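Local coordinates for protein acyl-CoA dehydrogenase (Thermus thermophilus, PDB 2Z1Q) that probably oxidises saturated acyl-CoA thioesters to their 2,3-dehydroacyl forms, using bound FAD and passing the electrons to an acceptor, at residues 312-317 with 507-512; 444-449 with 494-499. All coordinates share one frame; numbering follows the deposited sequence.

Interaction 1 of 2, residues 312-317 with 507-512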
ATOM      1  N   ARG B 312       6.179   3.074 -14.536  1.00 24.35           N
ATOM      2  CA  ARG B 312       5.081   3.904 -14.050  1.00 24.32           C
ATOM      3  C   ARG B 312       5.519   5.351 -13.828  1.00 24.04           C
ATOM      4  O   ARG B 312       4.773   6.282 -14.104  1.00 25.49           O
ATOM      5  CB  ARG B 312       4.489   3.296 -12.788  1.00 24.28           C
ATOM      6  CG  ARG B 312       4.079   1.838 -12.976  1.00 25.72           C
ATOM      7  CD  ARG B 312       3.059   1.404 -11.951  1.00 27.17           C
ATOM      8  NE  ARG B 312       2.974  -0.050 -11.835  1.00 28.25           N
ATOM      9  CZ  ARG B 312       2.086  -0.687 -11.075  1.00 30.13           C
ATOM     10  NH1 ARG B 312       2.078  -2.011 -11.023  1.00 28.79           N
ATOM     11  NH2 ARG B 312       1.196   0.010 -10.373  1.00 30.74           N
ATOM     12  N   ILE B 313       6.734   5.548 -13.349  1.00 23.85           N
ATOM     13  CA  ILE B 313       7.217   6.904 -13.148  1.00 24.75           C
ATOM     14  C   ILE B 313       7.290   7.646 -14.492  1.00 25.41           C
ATOM     15  O   ILE B 313       6.893   8.808 -14.584  1.00 26.13           O
ATOM     16  CB  ILE B 313       8.609   6.890 -12.486  1.00 23.82           C
ATOM     17  CG1 ILE B 313       8.501   6.332 -11.063  1.00 20.44           C
ATOM     18  CG2 ILE B 313       9.189   8.281 -12.483  1.00 21.03           C
ATOM     19  CD1 ILE B 313       9.850   6.012 -10.459  1.00 21.79           C
ATOM     20  N   TYR B 314       7.780   6.976 -15.532  1.00 25.67           N
ATOM     21  CA  TYR B 314       7.875   7.603 -16.847  1.00 25.11           C
ATOM     22  C   TYR B 314       6.502   8.030 -17.358  1.00 24.59           C
ATOM     23  O   TYR B 314       6.325   9.148 -17.850  1.00 23.91           O
ATOM     24  CB  TYR B 314       8.524   6.639 -17.852  1.00 27.20           C
ATOM     25  CG  TYR B 314       8.504   7.152 -19.269  1.00 28.48           C
ATOM     26  CD1 TYR B 314       9.345   8.181 -19.667  1.00 29.23           C
ATOM     27  CD2 TYR B 314       7.607   6.626 -20.209  1.00 28.68           C
ATOM     28  CE1 TYR B 314       9.306   8.689 -20.963  1.00 31.74           C
ATOM     29  CE2 TYR B 314       7.559   7.122 -21.505  1.00 30.02           C
ATOM     30  CZ  TYR B 314       8.414   8.158 -21.874  1.00 30.94           C
ATOM     31  OH  TYR B 314       8.394   8.697 -23.135  1.00 28.13           O
ATOM     32  N   ALA B 315       5.522   7.145 -17.228  1.00 24.05           N
ATOM     33  CA  ALA B 315       4.175   7.461 -17.665  1.00 25.33           C
ATOM     34  C   ALA B 315       3.628   8.687 -16.919  1.00 24.71           C
ATOM     35  O   ALA B 315       3.171   9.638 -17.550  1.00 25.77           O
ATOM     36  CB  ALA B 315       3.253   6.255 -17.459  1.00 25.93           C
ATOM     37  N   ALA B 316       3.682   8.673 -15.586  1.00 23.57           N
ATOM     38  CA  ALA B 316       3.164   9.801 -14.798  1.00 21.70           C
ATOM     39  C   ALA B 316       3.902  11.098 -15.138  1.00 21.61           C
ATOM     40  O   ALA B 316       3.293  12.149 -15.308  1.00 21.21           O
ATOM     41  CB  ALA B 316       3.296   9.512 -13.300  1.00 19.23           C
ATOM     42  N   GLU B 317       5.222  11.003 -15.221  1.00 21.53           N
ATOM     43  CA  GLU B 317       6.040  12.164 -15.536  1.00 24.28           C
ATOM     44  C   GLU B 317       5.636  12.750 -16.885  1.00 25.02           C
ATOM     45  O   GLU B 317       5.550  13.966 -17.035  1.00 25.47           O
ATOM     46  CB  GLU B 317       7.528  11.787 -15.595  1.00 21.25           C
ATOM     47  CG  GLU B 317       8.428  13.010 -15.777  1.00 22.47           C
ATOM     48  CD  GLU B 317       9.840  12.657 -16.229  1.00 23.90           C
ATOM     49  OE1 GLU B 317      10.756  13.456 -15.951  1.00 24.07           O
ATOM     50  OE2 GLU B 317      10.038  11.590 -16.861  1.00 24.14           O
ATOM     51  N   PRO B 507      10.844   4.022 -25.395  1.00 35.96           N
ATOM     52  CA  PRO B 507       9.874   3.107 -26.007  1.00 34.52           C
ATOM     53  C   PRO B 507       9.574   1.883 -25.140  1.00 33.25           C
ATOM     54  O   PRO B 507       8.425   1.446 -25.027  1.00 31.89           O
ATOM     55  CB  PRO B 507      10.545   2.715 -27.326  1.00 34.66           C
ATOM     56  CG  PRO B 507      11.327   3.934 -27.673  1.00 34.33           C
ATOM     57  CD  PRO B 507      11.926   4.345 -26.347  1.00 35.32           C
ATOM     58  N   VAL B 508      10.617   1.327 -24.537  1.00 32.94           N
ATOM     59  CA  VAL B 508      10.478   0.158 -23.685  1.00 34.56           C
ATOM     60  C   VAL B 508       9.570   0.454 -22.486  1.00 34.78           C
ATOM     61  O   VAL B 508       8.708  -0.352 -22.137  1.00 35.17           O
ATOM     62  CB  VAL B 508      11.862  -0.300 -23.173  1.00 36.36           C
ATOM     63  CG1 VAL B 508      11.724  -1.508 -22.254  1.00 35.48           C
ATOM     64  CG2 VAL B 508      12.772  -0.627 -24.360  1.00 36.11           C
ATOM     65  N   LEU B 509       9.758   1.618 -21.868  1.00 33.41           N
ATOM     66  CA  LEU B 509       8.959   1.988 -20.706  1.00 32.20           C
ATOM     67  C   LEU B 509       7.529   2.240 -21.108  1.00 31.37           C
ATOM     68  O   LEU B 509       6.593   1.883 -20.385  1.00 30.61           O
ATOM     69  CB  LEU B 509       9.532   3.235 -20.034  1.00 31.35           C
ATOM     70  CG  LEU B 509      10.941   3.063 -19.461  1.00 32.55           C
ATOM     71  CD1 LEU B 509      11.359   4.371 -18.819  1.00 31.59           C
ATOM     72  CD2 LEU B 509      10.986   1.920 -18.444  1.00 31.32           C
ATOM     73  N   ALA B 510       7.366   2.843 -22.277  1.00 30.37           N
ATOM     74  CA  ALA B 510       6.045   3.146 -22.785  1.00 30.25           C
ATOM     75  C   ALA B 510       5.284   1.856 -23.103  1.00 30.63           C
ATOM     76  O   ALA B 510       4.088   1.760 -22.848  1.00 29.88           O
ATOM     77  CB  ALA B 510       6.159   4.009 -24.023  1.00 29.32           C
ATOM     78  N   ARG B 511       5.993   0.869 -23.647  1.00 31.40           N
ATOM     79  CA  ARG B 511       5.382  -0.409 -24.032  1.00 33.17           C
ATOM     80  C   ARG B 511       4.937  -1.209 -22.805  1.00 31.01           C
ATOM     81  O   ARG B 511       3.869  -1.817 -22.799  1.00 30.31           O
ATOM     82  CB  ARG B 511       6.376  -1.215 -24.896  1.00 35.64           C
ATOM     83  CG  ARG B 511       5.825  -2.475 -25.561  1.00 40.92           C
ATOM     84  CD  ARG B 511       6.809  -3.018 -26.603  1.00 43.54           C
ATOM     85  NE  ARG B 511       7.080  -2.010 -27.624  1.00 46.68           N
ATOM     86  CZ  ARG B 511       8.276  -1.482 -27.869  1.00 47.32           C
ATOM     87  NH1 ARG B 511       8.409  -0.562 -28.816  1.00 45.88           N
ATOM     88  NH2 ARG B 511       9.339  -1.879 -27.176  1.00 47.80           N
ATOM     89  N   ILE B 512       5.765  -1.196 -21.769  1.00 30.23           N
ATOM     90  CA  ILE B 512       5.471  -1.888 -20.526  1.00 27.83           C
ATOM     91  C   ILE B 512       4.188  -1.346 -19.899  1.00 28.08           C
ATOM     92  O   ILE B 512       3.356  -2.105 -19.398  1.00 27.74           O
ATOM     93  CB  ILE B 512       6.652  -1.699 -19.554  1.00 26.95           C
ATOM     94  CG1 ILE B 512       7.810  -2.596 -19.991  1.00 24.09           C
ATOM     95  CG2 ILE B 512       6.220  -1.959 -18.117  1.00 22.47           C
ATOM     96  CD1 ILE B 512       9.064  -2.355 -19.206  1.00 18.88           C
TER
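Y314 and L509 mark the nearest approach of two helical segments, 312-317 and 507-512, with their CA atoms 6.9 Å apart and both side chains starting toward the other helix. The contact is small, burying 127 Å² in all, and its close contacts are between apolar side-chain atoms. Y314 carries its larger share: its CG lies opposite the backbone N (chi1 173°), which carries the ring out from helix 312-317 and alongside the other helix. The root of the tyrosine is gripped first. Y314 CB sits 3.8 Å from the L509 methyl CD1, and the same methyl is 4.0 Å from Y314 CG. Further out, L509 CB comes up to the ring at 3.9 Å from Y314 CD2, so the stem and one branch of the leucine both lean on the start of the aromatic group. L509 CG, anti to its own carbonyl carbon at chi1 -63°, sends CD1 to the tyrosine CB, and the two side chains meet at a slant. Beyond them, one residue along the second helix, A510 CB meets Y314 CE2 at 4.2 Å, also obliquely to the ring. The small methyl of A510 lets the tyrosine run past to its buried polar end, where the hydroxyl is probably hydrogen-bonded to the backbone O of A495. That probable bond and the L509 contact would hold the ring at its two ends. A further polar tie lies just outside the segments: L509 O is hydrogen-bonded to the hydroxyl of S311. The pair thus joins helix 300-331 to helix 505-528 in the all-helical C-terminal part of the fold. Helix 476-502 packs against Y314 and A510 through A499, helix 252-288 backs I313 and A316, and helix 556-570 lies against L509 and I512.

Interaction 2 of 2, residues 444-449 with 494-499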
ATOM      1  N   ASP B 444       1.773   1.668 -36.626  1.00 73.20           N
ATOM      2  CA  ASP B 444       1.834   2.344 -35.342  1.00 70.20           C
ATOM      3  C   ASP B 444       0.658   1.810 -34.532  1.00 68.39           C
ATOM      4  O   ASP B 444      -0.151   2.563 -33.984  1.00 68.70           O
ATOM      5  CB  ASP B 444       1.728   3.854 -35.534  1.00 70.11           C
ATOM      6  CG  ASP B 444       2.508   4.620 -34.492  1.00 70.56           C
ATOM      7  OD1 ASP B 444       2.674   5.847 -34.652  1.00 69.62           O
ATOM      8  OD2 ASP B 444       2.957   3.985 -33.511  1.00 70.16           O
ATOM      9  N   LEU B 445       0.571   0.484 -34.487  1.00 65.43           N
ATOM     10  CA  LEU B 445      -0.490  -0.213 -33.782  1.00 62.69           C
ATOM     11  C   LEU B 445      -0.563   0.217 -32.324  1.00 60.08           C
ATOM     12  O   LEU B 445      -1.648   0.279 -31.745  1.00 59.13           O
ATOM     13  CB  LEU B 445      -0.274  -1.733 -33.866  1.00 63.86           C
ATOM     14  CG  LEU B 445      -0.067  -2.356 -35.254  1.00 65.57           C
ATOM     15  CD1 LEU B 445       1.385  -2.173 -35.682  1.00 66.27           C
ATOM     16  CD2 LEU B 445      -0.415  -3.842 -35.222  1.00 65.28           C
ATOM     17  N   GLU B 446       0.588   0.521 -31.731  1.00 56.50           N
ATOM     18  CA  GLU B 446       0.606   0.941 -30.339  1.00 53.76           C
ATOM     19  C   GLU B 446      -0.248   2.184 -30.157  1.00 50.90           C
ATOM     20  O   GLU B 446      -1.090   2.233 -29.260  1.00 49.37           O
ATOM     21  CB  GLU B 446       2.038   1.205 -29.875  1.00 54.16           C
ATOM     22  CG  GLU B 446       2.917  -0.025 -29.916  1.00 54.71           C
ATOM     23  CD  GLU B 446       4.243   0.194 -29.228  1.00 55.99           C
ATOM     24  OE1 GLU B 446       4.892   1.221 -29.517  1.00 57.13           O
ATOM     25  OE2 GLU B 446       4.635  -0.657 -28.401  1.00 54.97           O
ATOM     26  N   LEU B 447      -0.043   3.177 -31.017  1.00 47.99           N
ATOM     27  CA  LEU B 447      -0.825   4.407 -30.942  1.00 45.91           C
ATOM     28  C   LEU B 447      -2.280   4.121 -31.254  1.00 44.05           C
ATOM     29  O   LEU B 447      -3.169   4.862 -30.837  1.00 44.23           O
ATOM     30  CB  LEU B 447      -0.282   5.468 -31.907  1.00 46.79           C
ATOM     31  CG  LEU B 447       0.984   6.201 -31.456  1.00 47.80           C
ATOM     32  CD1 LEU B 447       1.277   7.352 -32.398  1.00 47.95           C
ATOM     33  CD2 LEU B 447       0.795   6.723 -30.043  1.00 48.61           C
ATOM     34  N   HIS B 448      -2.524   3.042 -31.988  1.00 41.48           N
ATOM     35  CA  HIS B 448      -3.883   2.657 -32.333  1.00 40.01           C
ATOM     36  C   HIS B 448      -4.610   2.126 -31.094  1.00 37.19           C
ATOM     37  O   HIS B 448      -5.770   2.448 -30.855  1.00 36.10           O
ATOM     38  CB  HIS B 448      -3.879   1.575 -33.415  1.00 40.52           C
ATOM     39  CG  HIS B 448      -5.248   1.084 -33.771  1.00 42.56           C
ATOM     40  ND1 HIS B 448      -5.532  -0.249 -33.970  1.00 43.78           N
ATOM     41  CD2 HIS B 448      -6.413   1.748 -33.960  1.00 43.13           C
ATOM     42  CE1 HIS B 448      -6.815  -0.387 -34.262  1.00 43.98           C
ATOM     43  NE2 HIS B 448      -7.372   0.811 -34.262  1.00 43.22           N
ATOM     44  N   GLN B 449      -3.918   1.303 -30.316  1.00 36.08           N
ATOM     45  CA  GLN B 449      -4.501   0.737 -29.103  1.00 36.73           C
ATOM     46  C   GLN B 449      -4.887   1.883 -28.171  1.00 36.47           C
ATOM     47  O   GLN B 449      -5.901   1.825 -27.471  1.00 35.90           O
ATOM     48  CB  GLN B 449      -3.490  -0.200 -28.440  1.00 37.82           C
ATOM     49  CG  GLN B 449      -2.924  -1.229 -29.407  1.00 39.19           C
ATOM     50  CD  GLN B 449      -1.861  -2.103 -28.788  1.00 41.08           C
ATOM     51  OE1 GLN B 449      -1.002  -1.624 -28.051  1.00 42.71           O
ATOM     52  NE2 GLN B 449      -1.907  -3.396 -29.087  1.00 41.25           N
ATOM     53  N   SER B 494       0.507   9.966 -23.650  1.00 29.95           N
ATOM     54  CA  SER B 494       1.520  10.945 -23.317  1.00 30.49           C
ATOM     55  C   SER B 494       2.880  10.255 -23.178  1.00 29.43           C
ATOM     56  O   SER B 494       3.918  10.853 -23.463  1.00 28.97           O
ATOM     57  CB  SER B 494       1.130  11.690 -22.035  1.00 31.61           C
ATOM     58  OG  SER B 494       1.294  10.877 -20.888  1.00 39.83           O
ATOM     59  N   ALA B 495       2.885   8.989 -22.770  1.00 28.59           N
ATOM     60  CA  ALA B 495       4.141   8.261 -22.622  1.00 28.97           C
ATOM     61  C   ALA B 495       4.692   7.803 -23.982  1.00 30.84           C
ATOM     62  O   ALA B 495       5.908   7.805 -24.198  1.00 28.88           O
ATOM     63  CB  ALA B 495       3.946   7.061 -21.734  1.00 27.73           C
ATOM     64  N   LEU B 496       3.787   7.406 -24.877  1.00 31.15           N
ATOM     65  CA  LEU B 496       4.172   6.923 -26.205  1.00 33.20           C
ATOM     66  C   LEU B 496       4.672   8.034 -27.115  1.00 32.02           C
ATOM     67  O   LEU B 496       5.706   7.895 -27.762  1.00 31.80           O
ATOM     68  CB  LEU B 496       2.991   6.203 -26.864  1.00 35.04           C
ATOM     69  CG  LEU B 496       3.048   4.670 -26.891  1.00 38.65           C
ATOM     70  CD1 LEU B 496       1.644   4.097 -27.003  1.00 39.86           C
ATOM     71  CD2 LEU B 496       3.921   4.206 -28.057  1.00 39.75           C
ATOM     72  N   LEU B 497       3.933   9.137 -27.165  1.00 32.45           N
ATOM     73  CA  LEU B 497       4.330  10.258 -28.006  1.00 32.57           C
ATOM     74  C   LEU B 497       5.690  10.800 -27.598  1.00 33.43           C
ATOM     75  O   LEU B 497       6.453  11.260 -28.442  1.00 34.57           O
ATOM     76  CB  LEU B 497       3.284  11.370 -27.937  1.00 31.60           C
ATOM     77  CG  LEU B 497       1.904  11.006 -28.491  1.00 34.45           C
ATOM     78  CD1 LEU B 497       0.965  12.188 -28.367  1.00 31.30           C
ATOM     79  CD2 LEU B 497       2.032  10.586 -29.942  1.00 34.60           C
ATOM     80  N   ARG B 498       6.002  10.749 -26.307  1.00 33.77           N
ATOM     81  CA  ARG B 498       7.290  11.247 -25.838  1.00 32.45           C
ATOM     82  C   ARG B 498       8.396  10.255 -26.202  1.00 32.04           C
ATOM     83  O   ARG B 498       9.503  10.658 -26.557  1.00 31.60           O
ATOM     84  CB  ARG B 498       7.264  11.485 -24.320  1.00 30.89           C
ATOM     85  CG  ARG B 498       8.625  11.834 -23.688  1.00 30.58           C
ATOM     86  CD  ARG B 498       8.530  11.974 -22.166  1.00 30.18           C
ATOM     87  NE  ARG B 498       9.838  12.159 -21.532  1.00 29.57           N
ATOM     88  CZ  ARG B 498      10.051  12.148 -20.215  1.00 30.40           C
ATOM     89  NH1 ARG B 498      11.282  12.330 -19.746  1.00 28.17           N
ATOM     90  NH2 ARG B 498       9.043  11.951 -19.366  1.00 26.48           N
ATOM     91  N   ALA B 499       8.091   8.962 -26.124  1.00 32.01           N
ATOM     92  CA  ALA B 499       9.073   7.936 -26.442  1.00 34.08           C
ATOM     93  C   ALA B 499       9.565   8.045 -27.896  1.00 35.65           C
ATOM     94  O   ALA B 499      10.714   7.716 -28.196  1.00 33.52           O
ATOM     95  CB  ALA B 499       8.487   6.551 -26.195  1.00 33.62           C
TER
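L496 projects between E446 and L447, meeting the two from different directions. Against E446 its side chain stands at about a right angle: L496 CD2 touches the glutamate at both ends, 4.0 Å from E446 CB and 3.5 Å from E446 OE1, while L496 CD1 packs 4.1 Å from E446 CB. The chi1 of L496, -104°, departs from a staggered value and goes with both methyls meeting the glutamate. L447 instead slides past L496 in the opposite direction, and L447 CD2 settles 3.9 Å from L496 CB. The same methyl reaches L497 CD2 at 4.1 Å, where the two leucine side chains are roughly perpendicular, so L447 rests on two successive residues of helix 494-499. E446 gives its aliphatic part to this packing and its carboxylate to arginines: OE1 forms a salt bridge with R500 and OE2 one with R511, which would probably stabilise its charge and fix its rotation. Replacing L496 with an alanine would probably open a gap beside E446, whose CB would lose both methyls and whose OE1 would lose CD2. The backbones run nearly antiparallel, at 159° with axes 10.5 Å apart, a separation bridged by L496, L497, L447 and E446. The contact packs the first turn of helix 445-468 onto helix 476-502; L514 of helix 505-528 lies against both E446 and L496, and P19 of an N-terminal loop touches L497.

Interactions 1 and 2 have centres about 11 Å apart and are tied by polar bonds although they use four different helices. Y314 OH of interaction 1 lies 2.8 Å from A495 O of interaction 2, and E317 OE2 forms a 2.7 Å salt bridge with R498 NH2. The E446-R511 pair is a further link. Helices 476-502 and 505-528 are consecutive in the chain, and each contributes one side of a contact. Both contacts lie away from the FAD sites, yet two of the helices lead there: Q476, which binds FAD, begins helix 476-502, and F299, which also binds FAD, lies just before helix 300-331.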